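Long-range contact in isocitrate dehydrogenase [NAD] subunit 2 (Saccharomyces cerevisiae, PDB 3BLX), which forms, together with subunit 1, an allosteric octamer that oxidatively decarboxylates isocitrate with NAD(+) in the citric acid cycle and also binds RNA: residues I160-I169 / A196-A204. Residues are numbered along the deposited sequence; the frame is centred on the assembly and turned at random.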
ATOM      1  N   ILE B 160      24.370  25.900 -19.554  1.00 32.84           N
ATOM      2  CA  ILE B 160      24.957  26.437 -20.787  1.00 50.98           C
ATOM      3  C   ILE B 160      25.852  27.650 -20.465  1.00 24.71           C
ATOM      4  O   ILE B 160      25.470  28.500 -19.680  1.00 38.06           O
ATOM      5  CB  ILE B 160      23.873  26.762 -21.862  1.00 30.80           C
ATOM      6  CG1 ILE B 160      24.470  26.771 -23.253  1.00 48.01           C
ATOM      7  CG2 ILE B 160      23.243  28.097 -21.631  1.00 33.62           C
ATOM      8  CD1 ILE B 160      23.533  27.363 -24.284  1.00 51.93           C
ATOM      9  N   THR B 161      27.050  27.715 -21.037  1.00 30.91           N
ATOM     10  CA  THR B 161      27.973  28.822 -20.735  1.00 40.54           C
ATOM     11  C   THR B 161      28.364  29.601 -21.974  1.00 36.08           C
ATOM     12  O   THR B 161      28.420  29.041 -23.062  1.00 32.83           O
ATOM     13  CB  THR B 161      29.292  28.368 -20.043  1.00 38.51           C
ATOM     14  OG1 THR B 161      30.076  27.570 -20.942  1.00 47.21           O
ATOM     15  CG2 THR B 161      29.026  27.601 -18.753  1.00 28.74           C
ATOM     16  N   ARG B 162      28.640  30.891 -21.783  1.00 46.61           N
ATOM     17  CA  ARG B 162      29.143  31.768 -22.836  1.00 43.98           C
ATOM     18  C   ARG B 162      30.430  31.190 -23.437  1.00 46.02           C
ATOM     19  O   ARG B 162      30.539  31.075 -24.652  1.00 41.70           O
ATOM     20  CB  ARG B 162      29.353  33.193 -22.297  1.00 45.95           C
ATOM     21  CG  ARG B 162      30.484  33.961 -22.960  1.00 62.99           C
ATOM     22  CD  ARG B 162      30.408  35.456 -22.677  1.00 69.61           C
ATOM     23  NE  ARG B 162      29.548  36.172 -23.620  1.00 75.82           N
ATOM     24  CZ  ARG B 162      28.234  36.328 -23.460  1.00 98.30           C
ATOM     25  NH1 ARG B 162      27.631  35.808 -22.395  1.00 88.57           N
ATOM     26  NH2 ARG B 162      27.521  36.996 -24.363  1.00 68.41           N
ATOM     27  N   ASP B 163      31.377  30.776 -22.598  1.00 45.42           N
ATOM     28  CA  ASP B 163      32.652  30.240 -23.095  1.00 36.11           C
ATOM     29  C   ASP B 163      32.475  29.073 -24.069  1.00 42.65           C
ATOM     30  O   ASP B 163      33.005  29.092 -25.170  1.00 54.93           O
ATOM     31  CB  ASP B 163      33.565  29.821 -21.941  1.00 59.54           C
ATOM     32  CG  ASP B 163      34.159  31.007 -21.183  1.00 83.67           C
ATOM     33  OD1 ASP B 163      33.993  32.163 -21.642  1.00 61.83           O
ATOM     34  OD2 ASP B 163      34.800  30.773 -20.126  1.00 74.82           O
ATOM     35  N   ALA B 164      31.738  28.055 -23.666  1.00 40.30           N
ATOM     36  CA  ALA B 164      31.622  26.863 -24.488  1.00 38.02           C
ATOM     37  C   ALA B 164      30.896  27.171 -25.778  1.00 44.40           C
ATOM     38  O   ALA B 164      31.146  26.530 -26.798  1.00 34.67           O
ATOM     39  CB  ALA B 164      30.903  25.754 -23.731  1.00 29.61           C
ATOM     40  N   SER B 165      29.986  28.140 -25.716  1.00 28.00           N
ATOM     41  CA  SER B 165      29.212  28.565 -26.877  1.00 33.63           C
ATOM     42  C   SER B 165      30.056  29.388 -27.884  1.00 44.54           C
ATOM     43  O   SER B 165      29.959  29.186 -29.086  1.00 27.55           O
ATOM     44  CB  SER B 165      27.986  29.371 -26.423  1.00 28.62           C
ATOM     45  OG  SER B 165      27.025  28.530 -25.831  1.00 38.89           O
ATOM     46  N   GLU B 166      30.860  30.323 -27.378  1.00 44.05           N
ATOM     47  CA  GLU B 166      31.769  31.118 -28.192  1.00 48.04           C
ATOM     48  C   GLU B 166      32.948  30.244 -28.473  1.00 54.99           C
ATOM     49  O   GLU B 166      34.016  30.422 -27.896  1.00 84.46           O
ATOM     50  CB  GLU B 166      32.222  32.357 -27.415  1.00 59.01           C
ATOM     51  CG  GLU B 166      33.383  33.144 -28.027  1.00 80.40           C
ATOM     52  CD  GLU B 166      34.088  34.072 -27.016  1.00118.45           C
ATOM     53  OE1 GLU B 166      33.515  34.350 -25.924  1.00 94.37           O
ATOM     54  OE2 GLU B 166      35.221  34.523 -27.328  1.00101.71           O
ATOM     55  N   ARG B 167      32.756  29.275 -29.343  1.00 39.50           N
ATOM     56  CA  ARG B 167      33.760  28.247 -29.517  1.00 41.05           C
ATOM     57  C   ARG B 167      33.266  27.213 -30.482  1.00 45.91           C
ATOM     58  O   ARG B 167      33.978  26.886 -31.423  1.00 55.76           O
ATOM     59  CB  ARG B 167      34.114  27.588 -28.203  1.00 26.25           C
ATOM     60  CG  ARG B 167      35.403  26.798 -28.282  1.00 43.19           C
ATOM     61  CD  ARG B 167      36.127  26.715 -26.952  1.00 49.99           C
ATOM     62  NE  ARG B 167      35.396  25.865 -26.027  1.00 68.53           N
ATOM     63  CZ  ARG B 167      35.505  25.940 -24.709  1.00 81.20           C
ATOM     64  NH1 ARG B 167      36.328  26.835 -24.170  1.00 64.40           N
ATOM     65  NH2 ARG B 167      34.789  25.124 -23.934  1.00 57.70           N
ATOM     66  N   VAL B 168      32.065  26.681 -30.255  1.00 28.08           N
ATOM     67  CA  VAL B 168      31.345  26.021 -31.347  1.00 36.12           C
ATOM     68  C   VAL B 168      30.900  27.044 -32.356  1.00 31.14           C
ATOM     69  O   VAL B 168      30.763  26.717 -33.516  1.00 36.91           O
ATOM     70  CB  VAL B 168      30.026  25.293 -30.952  1.00 34.11           C
ATOM     71  CG1 VAL B 168      30.227  23.815 -30.879  1.00 40.10           C
ATOM     72  CG2 VAL B 168      29.402  25.880 -29.708  1.00 35.32           C
ATOM     73  N   ILE B 169      30.626  28.266 -31.909  1.00 24.54           N
ATOM     74  CA  ILE B 169      30.148  29.272 -32.828  1.00 38.78           C
ATOM     75  C   ILE B 169      31.317  29.823 -33.654  1.00 41.52           C
ATOM     76  O   ILE B 169      31.204  29.946 -34.872  1.00 38.40           O
ATOM     77  CB  ILE B 169      29.320  30.342 -32.125  1.00 36.07           C
ATOM     78  CG1 ILE B 169      28.043  29.701 -31.584  1.00 28.99           C
ATOM     79  CG2 ILE B 169      28.961  31.453 -33.079  1.00 26.68           C
ATOM     80  CD1 ILE B 169      27.181  30.627 -30.782  1.00 28.83           C
ATOM     81  N   ALA B 196      18.426  30.911 -22.069  1.00 50.75           N
ATOM     82  CA  ALA B 196      19.577  30.064 -22.376  1.00 31.17           C
ATOM     83  C   ALA B 196      19.845  30.120 -23.871  1.00 45.84           C
ATOM     84  O   ALA B 196      20.985  30.082 -24.333  1.00 34.22           O
ATOM     85  CB  ALA B 196      19.317  28.661 -21.971  1.00 39.05           C
ATOM     86  N   ASP B 197      18.777  30.198 -24.639  1.00 47.65           N
ATOM     87  CA  ASP B 197      18.933  30.348 -26.067  1.00 48.69           C
ATOM     88  C   ASP B 197      19.267  31.793 -26.384  1.00 44.60           C
ATOM     89  O   ASP B 197      20.021  32.073 -27.306  1.00 46.40           O
ATOM     90  CB  ASP B 197      17.677  29.876 -26.804  1.00 64.02           C
ATOM     91  CG  ASP B 197      17.523  28.350 -26.788  1.00 66.41           C
ATOM     92  OD1 ASP B 197      18.309  27.656 -27.475  1.00 73.69           O
ATOM     93  OD2 ASP B 197      16.617  27.840 -26.092  1.00 79.93           O
ATOM     94  N   GLY B 198      18.730  32.711 -25.601  1.00 40.04           N
ATOM     95  CA  GLY B 198      19.118  34.099 -25.710  1.00 33.72           C
ATOM     96  C   GLY B 198      20.620  34.297 -25.567  1.00 44.93           C
ATOM     97  O   GLY B 198      21.173  35.191 -26.190  1.00 51.47           O
ATOM     98  N   LEU B 199      21.288  33.482 -24.747  1.00 37.39           N
ATOM     99  CA  LEU B 199      22.719  33.676 -24.522  1.00 36.30           C
ATOM    100  C   LEU B 199      23.501  33.139 -25.699  1.00 42.51           C
ATOM    101  O   LEU B 199      24.520  33.696 -26.103  1.00 51.51           O
ATOM    102  CB  LEU B 199      23.166  33.015 -23.207  1.00 33.53           C
ATOM    103  CG  LEU B 199      24.660  32.805 -22.958  1.00 30.18           C
ATOM    104  CD1 LEU B 199      24.904  32.664 -21.484  1.00 45.45           C
ATOM    105  CD2 LEU B 199      25.193  31.572 -23.681  1.00 42.04           C
ATOM    106  N   PHE B 200      23.012  32.041 -26.252  1.00 45.85           N
ATOM    107  CA  PHE B 200      23.650  31.405 -27.382  1.00 36.61           C
ATOM    108  C   PHE B 200      23.564  32.294 -28.606  1.00 39.85           C
ATOM    109  O   PHE B 200      24.537  32.429 -29.311  1.00 33.43           O
ATOM    110  CB  PHE B 200      22.988  30.069 -27.654  1.00 27.32           C
ATOM    111  CG  PHE B 200      23.759  29.186 -28.582  1.00 27.61           C
ATOM    112  CD1 PHE B 200      24.874  28.495 -28.134  1.00 37.77           C
ATOM    113  CD2 PHE B 200      23.358  29.023 -29.894  1.00 24.57           C
ATOM    114  CE1 PHE B 200      25.593  27.655 -28.985  1.00 33.02           C
ATOM    115  CE2 PHE B 200      24.067  28.185 -30.750  1.00 39.37           C
ATOM    116  CZ  PHE B 200      25.190  27.499 -30.290  1.00 34.87           C
ATOM    117  N   VAL B 201      22.399  32.900 -28.845  1.00 44.09           N
ATOM    118  CA  VAL B 201      22.207  33.817 -29.967  1.00 26.57           C
ATOM    119  C   VAL B 201      23.036  35.096 -29.809  1.00 35.57           C
ATOM    120  O   VAL B 201      23.618  35.565 -30.767  1.00 39.85           O
ATOM    121  CB  VAL B 201      20.720  34.193 -30.164  1.00 42.26           C
ATOM    122  CG1 VAL B 201      20.585  35.379 -31.121  1.00 32.84           C
ATOM    123  CG2 VAL B 201      19.932  33.002 -30.687  1.00 32.72           C
ATOM    124  N   ASN B 202      23.103  35.651 -28.602  1.00 40.57           N
ATOM    125  CA  ASN B 202      23.895  36.853 -28.358  1.00 41.30           C
ATOM    126  C   ASN B 202      25.361  36.619 -28.628  1.00 38.57           C
ATOM    127  O   ASN B 202      26.033  37.473 -29.163  1.00 39.38           O
ATOM    128  CB  ASN B 202      23.730  37.386 -26.927  1.00 45.26           C
ATOM    129  CG  ASN B 202      22.402  38.082 -26.709  1.00 72.82           C
ATOM    130  OD1 ASN B 202      21.644  38.310 -27.654  1.00 43.89           O
ATOM    131  ND2 ASN B 202      22.110  38.413 -25.452  1.00 94.78           N
ATOM    132  N   VAL B 203      25.858  35.461 -28.234  1.00 43.52           N
ATOM    133  CA  VAL B 203      27.246  35.108 -28.456  1.00 37.67           C
ATOM    134  C   VAL B 203      27.528  35.005 -29.962  1.00 51.91           C
ATOM    135  O   VAL B 203      28.613  35.340 -30.431  1.00 44.77           O
ATOM    136  CB  VAL B 203      27.558  33.780 -27.754  1.00 34.94           C
ATOM    137  CG1 VAL B 203      28.726  33.075 -28.401  1.00 32.65           C
ATOM    138  CG2 VAL B 203      27.828  34.017 -26.313  1.00 41.60           C
ATOM    139  N   ALA B 204      26.535  34.543 -30.715  1.00 38.40           N
ATOM    140  CA  ALA B 204      26.645  34.429 -32.156  1.00 43.42           C
ATOM    141  C   ALA B 204      26.686  35.794 -32.833  1.00 49.27           C
ATOM    142  O   ALA B 204      27.382  35.977 -33.823  1.00 40.02           O
ATOM    143  CB  ALA B 204      25.488  33.609 -32.705  1.00 30.53           C
TER
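Helix 162-169 and helix 196-204 run in the same general sense, their axes 9.2 Å apart at closest approach and inclined at -49°, with Ser165 facing Phe200 and Ile169 facing Ala204. No hydrogen bond joins them. Val203 is a knob in a hole lined by Arg162, Ser165, Glu166 and Ile169. Its two branches part there: CG1, anti to the backbone N (chi1 155°), lies 3.6 Å from Glu166 CA, while CG2 lies over one face of the Arg162 guanidinium, 3.6 Å from Arg162 NH2. Arginine suits this border, since its flat group covers a methyl; OE2 of the poorly ordered Glu166 side chain salt-bridges Arg170.

Phe200 and Ala204 rest on Val186 of strand 183-188, and Val168 on strand 130-136. Ile169 CD1 sits over the Phe200 ring face in a CH-pi contact, 3.8 Å from the centroid and 13° off the normal, whereas Ser165 OG meets the ring edge in plane. Small enough to admit that ring, Ser165 satisfies its buried hydroxyl: Ser165 OG donates to Thr161 O (3.1 Å), which Ser165 N reaches from the opposite face. Ile169 CD1 lies 3.9 Å from Ala204 CB, alanine being small enough to let the isoleucine come close.

At the other end, Ile160 CG2 reaches Ala196 CB at 4.0 Å, and Leu199 CD2 packs on the backbone at the start of helix 162-169. Thr161 N-caps that helix: its OG1 accepts from Ala164 N and is also hydrogen-bonded to Glu139. Ile160 and Thr161 also pair with a strand of subunit 1. Such helix-helix packing against the central sheet belongs to the isocitrate/isopropylmalate dehydrogenase fold, here following a two-stranded arm continued by the neighbouring subunit.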